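Local coordinates for protein rhamnosidase B (PDB 2OKX) that hydrolyses terminal alpha-L-rhamnose residues from glycosides as a glycoside hydrolase of family 78, at residues N101-R106 / Y571-W576; N235-V240 / P619-S624. All blocks are in the same frame, centred on the assembly; numbering follows the deposited sequence.

Interaction 1 (N101-R106 / Y571-W576)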
loop_
_atom_site.group_PDB
_atom_site.type_symbol
_atom_site.label_atom_id
_atom_site.label_comp_id
_atom_site.label_asym_id
_atom_site.label_seq_id
_atom_site.Cartn_x
_atom_site.Cartn_y
_atom_site.Cartn_z
ATOM N N ASN A 101 -9.633 -7.045 -4.166
ATOM C CA ASN A 101 -9.005 -5.919 -3.472
ATOM C C ASN A 101 -8.275 -5.029 -4.485
ATOM O O ASN A 101 -8.503 -5.153 -5.690
ATOM C CB ASN A 101 -8.061 -6.385 -2.344
ATOM C CG ASN A 101 -6.959 -7.324 -2.823
ATOM O OD1 ASN A 101 -6.319 -7.092 -3.848
ATOM N ND2 ASN A 101 -6.718 -8.383 -2.054
ATOM N N PHE A 102 -7.416 -4.134 -4.007
ATOM C CA PHE A 102 -6.696 -3.206 -4.884
ATOM C C PHE A 102 -5.503 -3.796 -5.640
ATOM O O PHE A 102 -4.844 -3.084 -6.399
ATOM C CB PHE A 102 -6.214 -1.983 -4.093
ATOM C CG PHE A 102 -7.316 -1.078 -3.598
ATOM C CD1 PHE A 102 -8.588 -1.572 -3.317
ATOM C CD2 PHE A 102 -7.042 0.257 -3.302
ATOM C CE1 PHE A 102 -9.568 -0.753 -2.737
ATOM C CE2 PHE A 102 -8.007 1.083 -2.723
ATOM C CZ PHE A 102 -9.276 0.574 -2.436
ATOM N N TYR A 103 -5.193 -5.071 -5.414
ATOM C CA TYR A 103 -4.090 -5.710 -6.131
ATOM C C TYR A 103 -4.389 -7.167 -6.477
ATOM O O TYR A 103 -3.484 -7.969 -6.723
ATOM C CB TYR A 103 -2.757 -5.593 -5.358
ATOM C CG TYR A 103 -2.756 -5.968 -3.882
ATOM C CD1 TYR A 103 -3.041 -7.270 -3.459
ATOM C CD2 TYR A 103 -2.385 -5.029 -2.912
ATOM C CE1 TYR A 103 -2.951 -7.628 -2.109
ATOM C CE2 TYR A 103 -2.290 -5.377 -1.564
ATOM C CZ TYR A 103 -2.572 -6.679 -1.169
ATOM O OH TYR A 103 -2.459 -7.027 0.161
ATOM N N TYR A 104 -5.678 -7.486 -6.518
ATOM C CA TYR A 104 -6.139 -8.829 -6.833
ATOM C C TYR A 104 -7.610 -8.810 -7.232
ATOM O O TYR A 104 -8.435 -8.202 -6.554
ATOM C CB TYR A 104 -5.950 -9.752 -5.621
ATOM C CG TYR A 104 -6.679 -11.075 -5.750
ATOM C CD1 TYR A 104 -7.918 -11.275 -5.140
ATOM C CD2 TYR A 104 -6.153 -12.108 -6.525
ATOM C CE1 TYR A 104 -8.625 -12.475 -5.303
ATOM C CE2 TYR A 104 -6.845 -13.310 -6.696
ATOM C CZ TYR A 104 -8.080 -13.485 -6.084
ATOM O OH TYR A 104 -8.764 -14.664 -6.263
ATOM N N LEU A 105 -7.929 -9.462 -8.346
ATOM C CA LEU A 105 -9.313 -9.544 -8.807
ATOM C C LEU A 105 -9.777 -10.973 -8.561
ATOM O O LEU A 105 -9.153 -11.927 -9.030
ATOM C CB LEU A 105 -9.421 -9.189 -10.295
ATOM C CG LEU A 105 -9.275 -7.700 -10.643
ATOM C CD1 LEU A 105 -7.812 -7.269 -10.533
ATOM C CD2 LEU A 105 -9.780 -7.463 -12.056
ATOM N N ARG A 106 -10.864 -11.118 -7.811
ATOM C CA ARG A 106 -11.387 -12.437 -7.477
ATOM C C ARG A 106 -11.500 -13.383 -8.667
ATOM O O ARG A 106 -12.085 -13.047 -9.700
ATOM C CB ARG A 106 -12.759 -12.322 -6.808
ATOM C CG ARG A 106 -13.195 -13.618 -6.136
ATOM C CD ARG A 106 -14.650 -13.613 -5.710
ATOM N NE ARG A 106 -14.967 -14.819 -4.949
ATOM C CZ ARG A 106 -16.174 -15.123 -4.484
ATOM N NH1 ARG A 106 -17.198 -14.307 -4.703
ATOM N NH2 ARG A 106 -16.353 -16.237 -3.786
ATOM N N TYR A 571 -0.422 0.770 5.130
ATOM C CA TYR A 571 -1.847 0.784 4.814
ATOM C C TYR A 571 -2.319 0.114 3.528
ATOM O O TYR A 571 -3.313 -0.617 3.552
ATOM C CB TYR A 571 -2.394 2.220 4.823
ATOM C CG TYR A 571 -2.296 2.909 6.167
ATOM C CD1 TYR A 571 -1.136 3.583 6.544
ATOM C CD2 TYR A 571 -3.343 2.833 7.086
ATOM C CE1 TYR A 571 -1.016 4.162 7.805
ATOM C CE2 TYR A 571 -3.235 3.404 8.351
ATOM C CZ TYR A 571 -2.070 4.062 8.706
ATOM O OH TYR A 571 -1.937 4.585 9.972
ATOM N N GLU A 572 -1.617 0.326 2.416
ATOM C CA GLU A 572 -2.100 -0.220 1.151
ATOM C C GLU A 572 -1.262 -1.218 0.345
ATOM O O GLU A 572 -1.793 -2.245 -0.089
ATOM C CB GLU A 572 -2.507 0.952 0.248
ATOM C CG GLU A 572 -3.172 2.095 1.024
ATOM C CD GLU A 572 -3.925 3.073 0.137
ATOM O OE1 GLU A 572 -4.244 4.184 0.616
ATOM O OE2 GLU A 572 -4.212 2.731 -1.027
ATOM N N GLN A 573 0.022 -0.926 0.133
ATOM C CA GLN A 573 0.879 -1.814 -0.658
ATOM C C GLN A 573 0.281 -1.915 -2.066
ATOM O O GLN A 573 0.358 -2.958 -2.725
ATOM C CB GLN A 573 0.953 -3.206 -0.014
ATOM C CG GLN A 573 1.713 -3.246 1.315
ATOM C CD GLN A 573 1.488 -4.537 2.095
ATOM O OE1 GLN A 573 1.363 -5.616 1.517
ATOM N NE2 GLN A 573 1.456 -4.427 3.420
ATOM N N VAL A 574 -0.306 -0.808 -2.514
ATOM C CA VAL A 574 -0.956 -0.724 -3.822
ATOM C C VAL A 574 -0.154 0.050 -4.865
ATOM O O VAL A 574 0.453 1.078 -4.559
ATOM C CB VAL A 574 -2.346 -0.045 -3.690
ATOM C CG1 VAL A 574 -2.951 0.213 -5.070
ATOM C CG2 VAL A 574 -3.277 -0.927 -2.869
ATOM N N PHE A 575 -0.158 -0.444 -6.100
ATOM C CA PHE A 575 0.533 0.252 -7.168
ATOM C C PHE A 575 -0.354 1.393 -7.656
ATOM O O PHE A 575 -1.235 1.197 -8.501
ATOM C CB PHE A 575 0.864 -0.699 -8.328
ATOM C CG PHE A 575 1.246 0.005 -9.611
ATOM C CD1 PHE A 575 1.899 1.238 -9.589
ATOM C CD2 PHE A 575 0.946 -0.567 -10.844
ATOM C CE1 PHE A 575 2.243 1.888 -10.779
ATOM C CE2 PHE A 575 1.285 0.071 -12.038
ATOM C CZ PHE A 575 1.933 1.303 -12.005
ATOM N N TRP A 576 -0.134 2.577 -7.096
ATOM C CA TRP A 576 -0.878 3.756 -7.504
ATOM C C TRP A 576 -0.061 4.402 -8.614
ATOM O O TRP A 576 1.129 4.674 -8.451
ATOM C CB TRP A 576 -1.053 4.722 -6.335
ATOM C CG TRP A 576 -2.195 4.369 -5.422
ATOM C CD1 TRP A 576 -2.156 3.563 -4.317
ATOM C CD2 TRP A 576 -3.532 4.873 -5.504
ATOM N NE1 TRP A 576 -3.388 3.547 -3.698
ATOM C CE2 TRP A 576 -4.248 4.345 -4.407
ATOM C CE3 TRP A 576 -4.194 5.729 -6.396
ATOM C CZ2 TRP A 576 -5.595 4.648 -4.174
ATOM C CZ3 TRP A 576 -5.536 6.031 -6.165
ATOM C CH2 TRP A 576 -6.219 5.492 -5.061
HETATM O O HOH W 1 -1.968 -2.771 -7.023
#

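Interaction 2 (N235-V240 / P619-S624)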
loop_
_atom_site.group_PDB
_atom_site.type_symbol
_atom_site.label_atom_id
_atom_site.label_comp_id
_atom_site.label_asym_id
_atom_site.label_seq_id
_atom_site.Cartn_x
_atom_site.Cartn_y
_atom_site.Cartn_z
ATOM N N ASN A 235 -17.194 -9.373 -4.814
ATOM C CA ASN A 235 -16.713 -9.486 -6.184
ATOM C C ASN A 235 -16.030 -8.256 -6.774
ATOM O O ASN A 235 -15.577 -8.288 -7.917
ATOM C CB ASN A 235 -17.864 -9.931 -7.088
ATOM C CG ASN A 235 -18.424 -11.277 -6.679
ATOM O OD1 ASN A 235 -17.697 -12.270 -6.617
ATOM N ND2 ASN A 235 -19.718 -11.318 -6.390
ATOM N N HIS A 236 -15.953 -7.172 -6.010
ATOM C CA HIS A 236 -15.293 -5.966 -6.502
ATOM C C HIS A 236 -14.707 -5.187 -5.335
ATOM O O HIS A 236 -14.945 -5.524 -4.179
ATOM C CB HIS A 236 -16.276 -5.075 -7.268
ATOM C CG HIS A 236 -17.336 -4.470 -6.404
ATOM N ND1 HIS A 236 -18.599 -5.009 -6.284
ATOM C CD2 HIS A 236 -17.308 -3.392 -5.587
ATOM C CE1 HIS A 236 -19.303 -4.288 -5.430
ATOM N NE2 HIS A 236 -18.543 -3.301 -4.991
ATOM N N ALA A 237 -13.946 -4.140 -5.641
ATOM C CA ALA A 237 -13.329 -3.329 -4.601
ATOM C C ALA A 237 -13.762 -1.875 -4.692
ATOM O O ALA A 237 -13.008 -0.972 -4.327
ATOM C CB ALA A 237 -11.808 -3.432 -4.688
ATOM N N ASN A 238 -14.968 -1.646 -5.201
ATOM C CA ASN A 238 -15.498 -0.295 -5.296
ATOM C C ASN A 238 -16.187 0.007 -3.978
ATOM O O ASN A 238 -16.629 -0.901 -3.278
ATOM C CB ASN A 238 -16.535 -0.177 -6.417
ATOM C CG ASN A 238 -15.952 -0.435 -7.783
ATOM O OD1 ASN A 238 -14.929 0.144 -8.155
ATOM N ND2 ASN A 238 -16.610 -1.296 -8.552
ATOM N N PRO A 239 -16.264 1.288 -3.610
ATOM C CA PRO A 239 -16.928 1.635 -2.356
ATOM C C PRO A 239 -18.418 1.319 -2.469
ATOM O O PRO A 239 -19.003 1.462 -3.541
ATOM C CB PRO A 239 -16.701 3.141 -2.248
ATOM C CG PRO A 239 -15.425 3.358 -2.991
ATOM C CD PRO A 239 -15.574 2.454 -4.187
ATOM N N VAL A 240 -19.021 0.864 -1.380
ATOM C CA VAL A 240 -20.458 0.608 -1.377
ATOM C C VAL A 240 -20.993 1.325 -0.154
ATOM O O VAL A 240 -20.243 1.624 0.775
ATOM C CB VAL A 240 -20.818 -0.900 -1.254
ATOM C CG1 VAL A 240 -20.198 -1.683 -2.390
ATOM C CG2 VAL A 240 -20.372 -1.446 0.093
ATOM N N PRO A 619 -3.056 -3.769 -10.757
ATOM C CA PRO A 619 -4.294 -4.270 -11.372
ATOM C C PRO A 619 -5.266 -4.315 -10.201
ATOM O O PRO A 619 -4.985 -4.962 -9.189
ATOM C CB PRO A 619 -3.894 -5.654 -11.875
ATOM C CG PRO A 619 -2.901 -6.101 -10.843
ATOM C CD PRO A 619 -2.069 -4.855 -10.605
ATOM N N SER A 620 -6.396 -3.623 -10.325
ATOM C CA SER A 620 -7.332 -3.538 -9.210
ATOM C C SER A 620 -8.811 -3.730 -9.516
ATOM O O SER A 620 -9.262 -3.543 -10.649
ATOM C CB SER A 620 -7.146 -2.183 -8.520
ATOM O OG SER A 620 -8.132 -1.956 -7.531
ATOM N N ALA A 621 -9.558 -4.089 -8.474
ATOM C CA ALA A 621 -10.995 -4.294 -8.585
ATOM C C ALA A 621 -11.731 -2.999 -8.254
ATOM O O ALA A 621 -12.959 -2.958 -8.266
ATOM C CB ALA A 621 -11.443 -5.415 -7.649
ATOM N N TRP A 622 -10.984 -1.944 -7.932
ATOM C CA TRP A 622 -11.611 -0.655 -7.648
ATOM C C TRP A 622 -11.544 0.152 -8.937
ATOM O O TRP A 622 -10.483 0.650 -9.310
ATOM C CB TRP A 622 -10.889 0.112 -6.528
ATOM C CG TRP A 622 -11.478 1.498 -6.274
ATOM C CD1 TRP A 622 -12.728 1.938 -6.635
ATOM C CD2 TRP A 622 -10.860 2.594 -5.574
ATOM N NE1 TRP A 622 -12.923 3.229 -6.202
ATOM C CE2 TRP A 622 -11.795 3.657 -5.550
ATOM C CE3 TRP A 622 -9.610 2.779 -4.966
ATOM C CZ2 TRP A 622 -11.519 4.889 -4.938
ATOM C CZ3 TRP A 622 -9.334 4.005 -4.354
ATOM C CH2 TRP A 622 -10.286 5.043 -4.347
ATOM N N SER A 623 -12.677 0.252 -9.624
ATOM C CA SER A 623 -12.747 0.999 -10.871
ATOM C C SER A 623 -12.787 2.470 -10.499
ATOM O O SER A 623 -13.855 3.037 -10.256
ATOM C CB SER A 623 -14.006 0.607 -11.652
ATOM O OG SER A 623 -14.024 1.217 -12.931
ATOM N N SER A 624 -11.606 3.076 -10.445
ATOM C CA SER A 624 -11.466 4.475 -10.073
ATOM C C SER A 624 -10.528 5.181 -11.038
ATOM O O SER A 624 -9.536 4.604 -11.488
ATOM C CB SER A 624 -10.913 4.575 -8.650
ATOM O OG SER A 624 -10.653 5.918 -8.291
#

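Interaction 1 (N101-R106 / Y571-W576)
Phe-102 and Val-574 meet where apolar side chains press closely: Val-574 CG2 lies 3.4 Å from Phe-102 CB and slants against the near part of the phenyl ring. The valine holds CG2 anti to its carbonyl carbon (chi1 173°), a torsion that turns this methyl onto Phe-102 CB, with CG1 farther off. Beside it the Tyr-103 ring turns its CD2-CE2 side to the backbone of the other loop. Tyr-103 CE2 comes to 3.5 Å from Glu-572 O, which lies in the ring plane at the edge, and Tyr-103 CD2 to 3.4 Å from Gln-573 O; Tyr-103 OH is tied to Gln-148. Shortening this tyrosine to alanine is likely to open a gap beside the two carbonyls and leave the Gln-148 amide without its hydroxyl partner. The looser side is spanned by one water, which donates to Phe-102 O (3.0 Å) and accepts from Phe-575 N (3.1 Å). Trp-576 NE1 bonds Glu-572 OE2 at 2.9 Å, while OE1 forms a salt bridge with Arg-858. Between 101-106 and 571-576 there is no direct hydrogen bond; apolar packing, ring-carbonyl contacts and a water bridge join them, while Arg-65 bonds Gln-573 O from outside.

Interaction 2 (N235-V240 / P619-S624)
Asn-238 and Trp-622 cross at a slant, the amide and indole planes 68° apart, and the amide oxygen OD1 does the work. Asn-238 OD1 sits at the indole edge, in the ring plane and 3.2 Å from Trp-622 CD1, and the same Asn-238 OD1 accepts from Ser-623 N at 2.7 Å. That donor lies in the carbonyl plane, but the bond is bent, with an N-H...O angle of 140°. Asn-238 ND2 is bonded to Glu-347, which helps fix the rotation of the amide. Trp-622 extends its ring with CG anti to the backbone N (chi1 177°), placing Trp-622 NE1 3.4 Å from Pro-239 CD; proline and indole cross at about a right angle. Ser-624 CB covers part of one indole face near the rim, and His-310 makes an edge-to-face contact with the ring. Alongside, the methyls of Ala-237 and Ala-621 touch, CB to CB 3.6 Å, and Ala-237 N donates to Ala-621 O at 3.0 Å. An ST turn shapes the facing loop: Ser-620 OG accepts from Trp-622 N at 2.9 Å. Ser-623 OG is hydrogen-bonded to Glu-610 and His-351. A glycerol, probably from the crystallisation liquor, lies near the Trp-622 side chain. The 235-240 loop leads from helix 225-229, whose Arg-226 binds Asn-238 O, into strand 240-252 of the D2 region; 619-624 runs between helices 595-603 and 627-644 of the six-hairpin domain.

From the N terminus, 101-106 comes first, in the loop between strands 87-96 and 110-117, followed by 235-240 leading into strand 240-252. Interaction 1 then closes a span of 464 residues when the chain returns at 571-576, just before helix 577-590; interaction 2 closes 378 residues at 619-624. Their segments alternate, so the two closures cross rather than nest. Together they bring the N-terminal and D2 regions against neighbouring loops of the six-hairpin domain. The two contacts, centres 9 Å apart, touch directly: Phe-102 packs on Trp-622, Asn-101 O probably bonds Ala-621 N, and Arg-106 NH1 probably bonds Asn-235 OD1.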